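Local coordinates for diol-dehydratase (Roseburia inulinivorans, PDB 5I2A), which probably dehydrates 1,2-propanediol without vitamin B12, as a lyase of the glycyl radical enzyme family, at residues Ala425-Asp428 against Glu429-Tyr433; Ile383-Trp386 against His387-Lys391; Pro525-Ser528 against Cys529-Asp533; Asp358-Asn361 against Asp362-Met366; Tyr672-Thr675 against Arg676-Thr680. All coordinates share one frame; numbering follows the deposited sequence.

Contact 1 (Ala425-Asp428 against Glu429-Tyr433)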
# COMPACT_ATOMS: atom_id res chain seq x y z
N ALA A 425 -18.92 9.68 -19.39
CA ALA A 425 -19.03 8.60 -20.38
C ALA A 425 -19.12 9.15 -21.80
O ALA A 425 -19.59 10.26 -22.00
CB ALA A 425 -20.26 7.75 -20.09
N THR A 426 -18.69 8.36 -22.79
CA THR A 426 -19.04 8.68 -24.18
C THR A 426 -20.51 8.35 -24.42
O THR A 426 -21.12 7.58 -23.68
CB THR A 426 -18.18 7.90 -25.22
OG1 THR A 426 -18.55 6.52 -25.21
CG2 THR A 426 -16.68 8.04 -24.95
N MET A 427 -21.06 8.93 -25.47
CA MET A 427 -22.41 8.62 -25.88
C MET A 427 -22.60 7.12 -26.17
O MET A 427 -23.59 6.54 -25.76
CB MET A 427 -22.80 9.44 -27.11
CG MET A 427 -24.25 9.25 -27.49
SD MET A 427 -25.33 10.09 -26.33
CE MET A 427 -24.82 11.78 -26.62
N ASP A 428 -21.65 6.50 -26.88
CA ASP A 428 -21.77 5.08 -27.18
C ASP A 428 -21.80 4.24 -25.89
O ASP A 428 -22.48 3.23 -25.81
CB ASP A 428 -20.60 4.57 -28.05
CG ASP A 428 -20.67 5.05 -29.51
OD1 ASP A 428 -21.65 5.70 -29.90
OD2 ASP A 428 -19.74 4.73 -30.26
N GLU A 429 -21.02 4.65 -24.90
CA GLU A 429 -20.95 3.92 -23.65
C GLU A 429 -22.26 4.10 -22.89
O GLU A 429 -22.85 3.13 -22.43
CB GLU A 429 -19.76 4.40 -22.80
CG GLU A 429 -18.43 3.90 -23.33
CD GLU A 429 -17.24 4.60 -22.68
OE1 GLU A 429 -17.41 5.68 -22.09
OE2 GLU A 429 -16.12 4.06 -22.79
N ALA A 430 -22.71 5.34 -22.81
CA ALA A 430 -23.89 5.69 -22.04
C ALA A 430 -25.11 4.97 -22.60
O ALA A 430 -25.96 4.52 -21.84
CB ALA A 430 -24.10 7.21 -22.05
N ARG A 431 -25.16 4.84 -23.92
CA ARG A 431 -26.26 4.16 -24.58
C ARG A 431 -26.34 2.69 -24.20
O ARG A 431 -27.40 2.08 -24.32
CB ARG A 431 -26.15 4.27 -26.10
CG ARG A 431 -26.98 5.40 -26.65
CD ARG A 431 -26.90 5.49 -28.17
NE ARG A 431 -27.43 6.76 -28.64
CZ ARG A 431 -27.26 7.22 -29.88
NH1 ARG A 431 -26.58 6.51 -30.76
NH2 ARG A 431 -27.79 8.38 -30.23
N ASN A 432 -25.22 2.14 -23.76
CA ASN A 432 -25.18 0.75 -23.37
C ASN A 432 -25.32 0.58 -21.86
O ASN A 432 -24.93 -0.44 -21.32
CB ASN A 432 -23.88 0.11 -23.85
CG ASN A 432 -23.94 -1.40 -23.77
OD1 ASN A 432 -24.92 -1.99 -24.18
ND2 ASN A 432 -22.90 -2.01 -23.20
N TYR A 433 -25.89 1.56 -21.18
CA TYR A 433 -25.94 1.48 -19.72
C TYR A 433 -26.85 0.36 -19.21
O TYR A 433 -27.80 -0.06 -19.89
CB TYR A 433 -26.37 2.81 -19.10
CG TYR A 433 -27.87 3.05 -19.05
CD1 TYR A 433 -28.62 2.64 -17.95
CD2 TYR A 433 -28.53 3.71 -20.08
CE1 TYR A 433 -29.98 2.86 -17.89
CE2 TYR A 433 -29.90 3.93 -20.03
CZ TYR A 433 -30.62 3.50 -18.92
OH TYR A 433 -31.99 3.71 -18.85
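Thr426 and Glu429 hold each other by two reciprocal hydrogen bonds. Glu429 N donates to Thr426 OG1 at 3.1 Å, and Thr426 N donates to Glu429 OE1, also at 3.1 Å and nearly straight (N-H...O 167°). The threonine hydroxyl sits between its own backbone N and carbonyl carbon (chi1 70°), which turns it back over the first turn of the helix. Glu429 runs extended beyond CG, returning the carboxylate to the start of the turn. OE1 receives the Thr426 amide on its anti side, well out of the carboxylate plane.

This is a capping box with Thr426 as N-cap of the short helix 427-431. Beyond the box, OE1 also bonds Tyr548 OH and OE2 forms a salt bridge with Lys446 NZ. With an alanine in place of Glu429, the Thr426 amide would probably lose its side-chain acceptor and Lys446 this salt bridge.

Backbone bonds continue the helix: Ala430 N to Thr426 O at 2.9 Å, and Arg431 N to Met427 O at 3.0 Å.

The apolar contact is looser: Ala425 CB meets Ala430 CB at 4.3 Å, on the side where Ala430 also touches Val421 of helix 413-422.

A separate group gathers round the Arg431 guanidinium. Met427 CG lies over one of its faces, 4.2 Å from Arg431 NE. Arg431 NH1 is bonded to Val354 O, while Asp428 OD1 remains 5.1 Å from Arg431 NH1, an opposite charge nearby without contact.

Contact 2 (Ile383-Trp386 against His387-Lys391)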
# COMPACT_ATOMS: atom_id res chain seq x y z
N ILE A 383 -36.54 -2.52 -16.76
CA ILE A 383 -36.70 -2.23 -18.17
C ILE A 383 -36.23 -0.81 -18.48
O ILE A 383 -36.50 0.13 -17.73
CB ILE A 383 -38.17 -2.44 -18.63
CG1 ILE A 383 -38.30 -2.19 -20.14
CG2 ILE A 383 -39.13 -1.57 -17.81
CD1 ILE A 383 -39.62 -2.71 -20.73
N ARG A 384 -35.48 -0.68 -19.56
CA ARG A 384 -35.09 0.63 -20.06
C ARG A 384 -36.18 1.15 -20.99
O ARG A 384 -36.49 0.53 -22.00
CB ARG A 384 -33.75 0.56 -20.79
CG ARG A 384 -32.55 0.46 -19.88
CD ARG A 384 -31.24 0.36 -20.67
NE ARG A 384 -31.15 1.34 -21.75
CZ ARG A 384 -30.10 1.48 -22.54
NH1 ARG A 384 -29.02 0.72 -22.38
NH2 ARG A 384 -30.12 2.38 -23.51
N VAL A 385 -36.76 2.29 -20.64
CA VAL A 385 -37.77 2.96 -21.44
C VAL A 385 -37.14 4.10 -22.24
O VAL A 385 -36.39 4.91 -21.69
CB VAL A 385 -38.91 3.52 -20.56
CG1 VAL A 385 -39.97 4.24 -21.40
CG2 VAL A 385 -39.53 2.42 -19.72
N TRP A 386 -37.42 4.16 -23.54
CA TRP A 386 -37.02 5.30 -24.36
C TRP A 386 -38.11 5.60 -25.39
O TRP A 386 -39.06 4.84 -25.52
CB TRP A 386 -35.66 5.05 -25.03
CG TRP A 386 -35.67 4.11 -26.19
CD1 TRP A 386 -35.94 2.77 -26.17
CD2 TRP A 386 -35.34 4.43 -27.55
NE1 TRP A 386 -35.83 2.25 -27.43
CE2 TRP A 386 -35.46 3.24 -28.30
CE3 TRP A 386 -34.97 5.61 -28.20
CZ2 TRP A 386 -35.22 3.20 -29.67
CZ3 TRP A 386 -34.73 5.57 -29.57
CH2 TRP A 386 -34.86 4.37 -30.29
N HIS A 387 -37.99 6.72 -26.10
CA HIS A 387 -39.06 7.16 -26.99
C HIS A 387 -39.38 6.12 -28.06
O HIS A 387 -40.52 5.99 -28.47
CB HIS A 387 -38.72 8.51 -27.62
CG HIS A 387 -37.62 8.46 -28.64
ND1 HIS A 387 -36.32 8.85 -28.36
CD2 HIS A 387 -37.63 8.12 -29.96
CE1 HIS A 387 -35.58 8.73 -29.46
NE2 HIS A 387 -36.35 8.29 -30.43
N GLY A 388 -38.39 5.33 -28.45
CA GLY A 388 -38.62 4.27 -29.42
C GLY A 388 -38.83 2.87 -28.85
O GLY A 388 -38.74 1.90 -29.58
N SER A 389 -39.11 2.77 -27.55
CA SER A 389 -39.38 1.46 -26.95
C SER A 389 -40.49 0.72 -27.69
O SER A 389 -41.50 1.31 -28.05
CB SER A 389 -39.80 1.59 -25.47
OG SER A 389 -38.71 1.90 -24.64
N SER A 390 -40.29 -0.57 -27.93
CA SER A 390 -41.35 -1.45 -28.41
C SER A 390 -42.58 -1.38 -27.51
O SER A 390 -42.50 -1.61 -26.30
CB SER A 390 -40.83 -2.88 -28.48
OG SER A 390 -41.88 -3.81 -28.37
N LYS A 391 -43.72 -1.04 -28.09
CA LYS A 391 -44.96 -0.96 -27.34
C LYS A 391 -45.31 -2.33 -26.76
O LYS A 391 -45.81 -2.44 -25.65
CB LYS A 391 -46.11 -0.43 -28.21
CG LYS A 391 -47.44 -0.26 -27.46
CD LYS A 391 -48.57 0.22 -28.39
CE LYS A 391 -49.96 0.17 -27.73
NZ LYS A 391 -50.10 1.09 -26.56
O HOH W 1 -38.21 -0.57 -23.68
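A type I beta turn, Trp386 to Ser389, takes the chain from the end of strand 380-385 toward helix 391-402, and the indole of Trp386 folds back over its own turn. The turn is closed by Ser389 N bonding Trp386 O at 2.9 Å. In the other direction Trp386 N donates to Ser389 OG at 2.8 Å, almost straight at 174°. Ser389 OG, set beside its own backbone N, also hydrogen-bonds a water 2.7 Å away, and that water donates to Arg384 O.

Trp386 CG stands between backbone N and carbonyl carbon (chi1 75°), which brings the ring flat against the peptides that follow. Gly388 N lies over the centre of one face, and Gly388 CA makes a CH-pi contact 3.6 Å from the centroid of the Trp386 six-membered ring. His387 adds a T-shaped pair: the Trp386 edge, led by CZ3, points at the imidazole face, with centroids 4.4 Å apart and planes at 63°.

Partners outside fix both rings, Trp386 NE1 through Asp358 OD1 and His387 ND1 through Glu414 OE2, while Arg778 NH2 also bonds Trp386 O. With its N-H bonded at the rim and peptide groups on one face, the indole is probably allowed little rotation. The Trp386 amide lies just past the strand, and the Ser389 hydroxyl serves it directly and Arg384 O through the water.

Contact 3 (Pro525-Ser528 against Cys529-Asp533)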
# COMPACT_ATOMS: atom_id res chain seq x y z
N PRO A 525 -8.51 -9.71 -7.80
CA PRO A 525 -8.03 -9.95 -9.16
C PRO A 525 -9.10 -10.53 -10.09
O PRO A 525 -9.05 -10.19 -11.26
CB PRO A 525 -6.88 -10.94 -8.97
CG PRO A 525 -6.96 -11.39 -7.55
CD PRO A 525 -7.68 -10.36 -6.78
N PHE A 526 -10.04 -11.34 -9.61
CA PHE A 526 -10.98 -11.91 -10.57
C PHE A 526 -12.02 -10.90 -11.04
O PHE A 526 -12.23 -10.72 -12.25
CB PHE A 526 -11.69 -13.18 -10.05
CG PHE A 526 -12.46 -13.88 -11.14
CD1 PHE A 526 -11.78 -14.43 -12.22
CD2 PHE A 526 -13.85 -13.91 -11.13
CE1 PHE A 526 -12.46 -15.04 -13.27
CE2 PHE A 526 -14.55 -14.52 -12.17
CZ PHE A 526 -13.85 -15.08 -13.25
N GLU A 527 -12.68 -10.22 -10.11
CA GLU A 527 -13.58 -9.13 -10.50
C GLU A 527 -12.85 -8.08 -11.37
O GLU A 527 -13.39 -7.61 -12.37
CB GLU A 527 -14.19 -8.47 -9.27
CG GLU A 527 -15.31 -7.47 -9.59
CD GLU A 527 -14.81 -6.04 -9.74
OE1 GLU A 527 -13.66 -5.76 -9.35
OE2 GLU A 527 -15.58 -5.20 -10.25
N SER A 528 -11.61 -7.75 -11.01
CA SER A 528 -10.88 -6.72 -11.74
C SER A 528 -10.59 -7.09 -13.20
O SER A 528 -10.64 -6.23 -14.08
CB SER A 528 -9.55 -6.38 -11.04
OG SER A 528 -9.77 -5.78 -9.78
N CYS A 529 -10.30 -8.36 -13.46
CA CYS A 529 -9.87 -8.74 -14.80
C CYS A 529 -11.03 -8.62 -15.79
O CYS A 529 -10.81 -8.53 -16.98
CB CYS A 529 -9.29 -10.16 -14.83
SG CYS A 529 -10.44 -11.57 -14.74
N LEU A 530 -12.25 -8.58 -15.27
CA LEU A 530 -13.42 -8.42 -16.13
C LEU A 530 -13.92 -6.96 -16.19
O LEU A 530 -15.05 -6.69 -16.61
CB LEU A 530 -14.53 -9.35 -15.65
CG LEU A 530 -14.14 -10.83 -15.55
CD1 LEU A 530 -15.32 -11.65 -15.07
CD2 LEU A 530 -13.63 -11.31 -16.92
N VAL A 531 -13.08 -6.02 -15.77
CA VAL A 531 -13.42 -4.60 -15.82
C VAL A 531 -12.26 -3.79 -16.44
O VAL A 531 -11.15 -3.83 -15.92
CB VAL A 531 -13.71 -4.03 -14.40
CG1 VAL A 531 -13.93 -2.51 -14.45
CG2 VAL A 531 -14.88 -4.73 -13.73
N ASP A 532 -12.52 -3.07 -17.53
CA ASP A 532 -11.51 -2.16 -18.09
C ASP A 532 -11.24 -1.03 -17.09
O ASP A 532 -12.18 -0.51 -16.51
CB ASP A 532 -11.95 -1.53 -19.41
CG ASP A 532 -12.23 -2.55 -20.50
OD1 ASP A 532 -11.74 -3.69 -20.42
OD2 ASP A 532 -12.93 -2.17 -21.44
N ASP A 533 -9.99 -0.60 -16.92
CA ASP A 533 -8.82 -1.03 -17.69
C ASP A 533 -7.79 -1.70 -16.79
O ASP A 533 -6.59 -1.39 -16.86
CB ASP A 533 -8.15 0.17 -18.36
CG ASP A 533 -8.33 0.19 -19.86
OD1 ASP A 533 -8.50 -0.88 -20.47
OD2 ASP A 533 -8.30 1.30 -20.43
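Phe526 meets both Cys529 and Leu530, one helical turn further on. Its CG is anti to the backbone N, which carries the ring along the helix toward these two residues. Cys529 SG approaches obliquely, 4.0 Å from Phe526 CD1 and 4.7 Å from the ring centroid, a sulfur-aromatic contact with the sulfur 39° off the ring normal. Cys529 SG takes the position between its own N and carbonyl carbon (chi1 75°), which turns it back along the helix, to 3.2 Å from Phe526 O. Leu530 holds CG beside its backbone N and extends from there, bringing Leu530 CD1 to the far part of the same ring, 4.2 Å from Phe526 CE2. The ring is thus touched at two separate places by side chains of neighbouring residues.

Glu527 bends sharply at chi2 (-92°), which brings Glu527 OE2 to 3.6 Å from Val531 CG2; its other oxygen, OE1, is bonded to Gln542 NE2. The methyl CG2 also packs on Glu527 O.

The backbone bonds change character as the helix ends. Cys529 N reaches Pro525 O at 3.1 Å and makes a weak second bond to Phe526 O, whereas Leu530 N bonds Glu527 O at 3.3 Å and Val531 N bonds Ser528 O at 3.0 Å.

Helix 171-190, helix 200-233 and helix 262-279 pack around these side chains, through Leu179, Val217 and Ile272 on Phe526, for example. Passing from i+4 to i+3 bonding is typical of the last turn of an alpha-helix, here the short helix 525-529, buried among longer helices and loops.

Contact 4 (Asp358-Asn361 against Asp362-Met366)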
# COMPACT_ATOMS: atom_id res chain seq x y z
N ASP A 358 -34.09 0.40 -31.32
CA ASP A 358 -34.69 -0.35 -30.21
C ASP A 358 -34.01 -1.70 -30.05
O ASP A 358 -33.75 -2.38 -31.02
CB ASP A 358 -36.19 -0.54 -30.40
CG ASP A 358 -36.87 -1.08 -29.15
OD1 ASP A 358 -36.62 -0.54 -28.05
OD2 ASP A 358 -37.65 -2.04 -29.25
N ALA A 359 -33.74 -2.09 -28.81
CA ALA A 359 -32.92 -3.28 -28.57
C ALA A 359 -33.74 -4.51 -28.23
O ALA A 359 -33.18 -5.57 -27.94
CB ALA A 359 -31.93 -3.00 -27.43
N THR A 360 -35.07 -4.38 -28.27
CA THR A 360 -35.96 -5.47 -27.92
C THR A 360 -35.67 -6.70 -28.75
O THR A 360 -35.47 -6.60 -29.95
CB THR A 360 -37.43 -5.06 -28.10
OG1 THR A 360 -37.69 -3.89 -27.32
CG2 THR A 360 -38.37 -6.17 -27.66
N ASN A 361 -35.63 -7.87 -28.12
CA ASN A 361 -35.50 -9.12 -28.85
C ASN A 361 -36.29 -10.22 -28.14
O ASN A 361 -37.00 -9.95 -27.17
CB ASN A 361 -34.03 -9.50 -29.03
CG ASN A 361 -33.28 -9.68 -27.72
OD1 ASN A 361 -33.78 -10.30 -26.78
ND2 ASN A 361 -32.05 -9.18 -27.66
N ASP A 362 -36.17 -11.45 -28.61
CA ASP A 362 -36.89 -12.57 -28.00
C ASP A 362 -36.56 -12.75 -26.52
O ASP A 362 -37.45 -13.05 -25.72
CB ASP A 362 -36.59 -13.87 -28.75
CG ASP A 362 -37.53 -14.11 -29.93
OD1 ASP A 362 -38.69 -13.64 -29.89
OD2 ASP A 362 -37.12 -14.78 -30.89
N LEU A 363 -35.30 -12.58 -26.15
CA LEU A 363 -34.91 -12.77 -24.75
C LEU A 363 -35.50 -11.68 -23.86
O LEU A 363 -35.77 -11.94 -22.69
CB LEU A 363 -33.38 -12.82 -24.61
CG LEU A 363 -32.69 -14.04 -25.22
CD1 LEU A 363 -31.21 -14.05 -24.90
CD2 LEU A 363 -33.34 -15.33 -24.73
N SER A 364 -35.69 -10.48 -24.40
CA SER A 364 -36.31 -9.39 -23.64
C SER A 364 -37.65 -9.86 -23.04
O SER A 364 -37.92 -9.67 -21.85
CB SER A 364 -36.52 -8.14 -24.51
OG SER A 364 -35.36 -7.78 -25.23
N PHE A 365 -38.49 -10.47 -23.87
CA PHE A 365 -39.78 -11.00 -23.40
C PHE A 365 -39.58 -12.21 -22.49
O PHE A 365 -40.28 -12.35 -21.49
CB PHE A 365 -40.68 -11.37 -24.59
CG PHE A 365 -41.10 -10.19 -25.42
CD1 PHE A 365 -42.23 -9.46 -25.09
CD2 PHE A 365 -40.36 -9.79 -26.50
CE1 PHE A 365 -42.60 -8.36 -25.84
CE2 PHE A 365 -40.73 -8.70 -27.26
CZ PHE A 365 -41.85 -7.98 -26.92
N MET A 366 -38.63 -13.07 -22.81
CA MET A 366 -38.47 -14.30 -22.04
C MET A 366 -37.96 -14.03 -20.62
O MET A 366 -38.28 -14.79 -19.70
CB MET A 366 -37.54 -15.26 -22.78
CG MET A 366 -38.20 -15.77 -24.09
SD MET A 366 -37.08 -16.54 -25.27
CE MET A 366 -36.60 -17.95 -24.31
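The Phe365 ring has Asn361 O at its edge, near the ring plane, 3.4 Å from Phe365 CD2, and the methyl of Thr360 comes to it obliquely, Thr360 CG2 being 3.5 Å from Phe365 CE2. Thr360 CG2 is anti to its backbone N, which brings the methyl to Phe365; Thr360 OG1, in the other branch, donates to Asp358 OD2 at 2.7 Å. The ring also meets that of Tyr4, with the planes at about 40°.

The second flat group, the Asn361 amide, serves as the N-cap of helix 362-374. With CG between N and carbonyl carbon (chi1 60°), Asn361 OD1 curls over the first turn and accepts from Ser364 N at 3.1 Å, the donor tilted from the carbonyl plane, and weakly from Leu363 N at 2.8 Å. Ser364 returns the bond: Asn361 N donates to Ser364 OG at 2.9 Å and 167°, which completes a capping box. Asp291 backs both residues, its O accepting from Asn361 ND2 and its OD2 bonding Ser364 OG, so Asn361 ND2 and Ser364 OG also have partners outside the box.

The cap opens helix 362-374 after the loop from strand 346-350. Leu393 of helix 391-402 packs on Thr360, Ser364 and Phe365, while Tyr298 of helix 295-303 and Ile316 of helix 309-323 touch Leu363 and Met366.

Contact 5 (Tyr672-Thr675 against Arg676-Thr680)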
# COMPACT_ATOMS: atom_id res chain seq x y z
N TYR A 672 -30.81 20.11 -3.57
CA TYR A 672 -29.54 20.68 -4.00
C TYR A 672 -28.54 20.83 -2.85
O TYR A 672 -27.35 20.75 -3.08
CB TYR A 672 -29.75 22.04 -4.66
CG TYR A 672 -30.02 21.99 -6.15
CD1 TYR A 672 -29.31 21.14 -6.99
CD2 TYR A 672 -30.98 22.82 -6.72
CE1 TYR A 672 -29.55 21.12 -8.35
CE2 TYR A 672 -31.24 22.80 -8.08
CZ TYR A 672 -30.53 21.96 -8.89
OH TYR A 672 -30.80 21.96 -10.24
N PHE A 673 -29.03 21.05 -1.63
CA PHE A 673 -28.13 21.14 -0.46
C PHE A 673 -27.39 19.82 -0.23
O PHE A 673 -26.38 19.77 0.49
CB PHE A 673 -28.91 21.53 0.81
CG PHE A 673 -29.32 22.97 0.86
CD1 PHE A 673 -28.94 23.85 -0.13
CD2 PHE A 673 -30.07 23.45 1.92
CE1 PHE A 673 -29.31 25.20 -0.08
CE2 PHE A 673 -30.44 24.79 1.98
CZ PHE A 673 -30.06 25.66 0.97
N TYR A 674 -27.90 18.75 -0.83
CA TYR A 674 -27.26 17.44 -0.75
C TYR A 674 -26.52 17.11 -2.04
O TYR A 674 -25.36 16.71 -2.01
CB TYR A 674 -28.28 16.35 -0.43
CG TYR A 674 -27.68 14.96 -0.30
CD1 TYR A 674 -26.98 14.60 0.84
CD2 TYR A 674 -27.82 14.01 -1.31
CE1 TYR A 674 -26.43 13.33 0.97
CE2 TYR A 674 -27.29 12.73 -1.18
CZ TYR A 674 -26.59 12.40 -0.05
OH TYR A 674 -26.04 11.15 0.08
N THR A 675 -27.17 17.30 -3.18
CA THR A 675 -26.62 16.84 -4.46
C THR A 675 -25.52 17.73 -5.03
O THR A 675 -24.63 17.24 -5.70
CB THR A 675 -27.72 16.68 -5.52
OG1 THR A 675 -28.38 17.94 -5.73
CG2 THR A 675 -28.75 15.62 -5.08
N ARG A 676 -25.57 19.03 -4.79
CA ARG A 676 -24.56 19.91 -5.36
C ARG A 676 -23.22 19.82 -4.64
O ARG A 676 -22.19 19.72 -5.31
CB ARG A 676 -25.04 21.36 -5.39
CG ARG A 676 -25.12 21.88 -6.80
CD ARG A 676 -25.70 23.26 -6.86
NE ARG A 676 -26.52 23.40 -8.06
CZ ARG A 676 -27.62 24.13 -8.11
NH1 ARG A 676 -28.03 24.80 -7.04
NH2 ARG A 676 -28.31 24.21 -9.25
N PRO A 677 -23.21 19.85 -3.30
CA PRO A 677 -21.90 19.68 -2.67
C PRO A 677 -21.24 18.34 -3.02
O PRO A 677 -20.04 18.29 -3.27
CB PRO A 677 -22.22 19.75 -1.17
CG PRO A 677 -23.45 20.59 -1.10
CD PRO A 677 -24.25 20.17 -2.31
N LEU A 678 -22.04 17.28 -3.08
CA LEU A 678 -21.45 15.96 -3.29
C LEU A 678 -20.66 15.85 -4.59
O LEU A 678 -19.60 15.23 -4.60
CB LEU A 678 -22.53 14.88 -3.24
CG LEU A 678 -22.70 14.31 -1.83
CD1 LEU A 678 -23.96 13.48 -1.79
CD2 LEU A 678 -21.47 13.48 -1.40
N GLU A 679 -21.14 16.47 -5.67
CA GLU A 679 -20.47 16.32 -6.97
C GLU A 679 -19.09 16.99 -7.01
O GLU A 679 -18.37 16.83 -7.98
CB GLU A 679 -21.33 16.86 -8.12
CG GLU A 679 -21.49 18.38 -8.11
CD GLU A 679 -22.29 18.92 -9.31
OE1 GLU A 679 -22.50 20.15 -9.36
OE2 GLU A 679 -22.71 18.14 -10.18
N THR A 680 -18.71 17.70 -5.95
CA THR A 680 -17.41 18.36 -5.90
C THR A 680 -16.34 17.51 -5.19
O THR A 680 -15.17 17.83 -5.26
CB THR A 680 -17.47 19.73 -5.17
OG1 THR A 680 -17.64 19.53 -3.77
CG2 THR A 680 -18.63 20.60 -5.70
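A cation-pi stack between side chains one turn apart, Tyr672 and Arg676, runs along the last turns of helix 661-678. The Arg676 guanidinium lies flat on the phenol ring, Arg676 CZ being 3.5 Å from the Tyr672 ring centroid and 7° off the normal, with the planes only 13° apart. Arg676 NH2 reaches over the hydroxyl end, 3.2 Å from Tyr672 CZ, and NH1 lies nearer CG. The arginine chain is straight at chi2 but turns at chi3 (-144°), which folds its end back over the ring. Tyr672 OH itself bonds Asp745 OD2. A serine in place of Tyr672 would probably leave the guanidinium without the flat surface it rests on, free to swing, and Asp745 without its phenol donor.

A second aromatic contact, two residues further on, joins Tyr674 and Leu678: Leu678 CD1 makes a CH-pi contact 3.6 Å from the Tyr674 ring centroid, closest to CZ. Tyr674 CG is anti to its backbone N, which lays the ring along the helix toward Leu678, and its OH bonds Pro553 O.

The backbone holds Arg676 N to Tyr672 O at 3.0 Å, but Pro677 has no N-H to give and the helix kinks there. Pro677 CD lies 3.2 Å from Tyr672 O, and CG rests on Phe673 O. Beyond the kink, Pro677 O accepts from both Thr680 N and Thr680 OG1, the latter at 2.7 Å.

Around it, Tyr496, Leu501 and Met507 of helix 489-521 touch Phe673, Pro677 and Tyr674 respectively, Phe456 of strand 454-457 meets the Tyr674 ring, and Glu679 forms a salt bridge with Arg423.

From the N terminus the order is contact 4, 2, 1, 3 and 5, each a local loop closed before the next opens, so none nest or cross. Contact 4 starts helix 362-374, contact 2 ends strand 380-385, and the two touch through Asp358 with Trp386 NE1, their centres about 11 Å apart. Contact 1 then joins contact 2, Arg384 NH2 meeting Arg431 O, which ties the short helix 427-431 to the strand. Contact 3 lies among helices, its nearest atoms about 7 Å from contact 1. Contact 5, on helix 661-678, lies apart, about 13 Å from contact 1 at the nearest atoms.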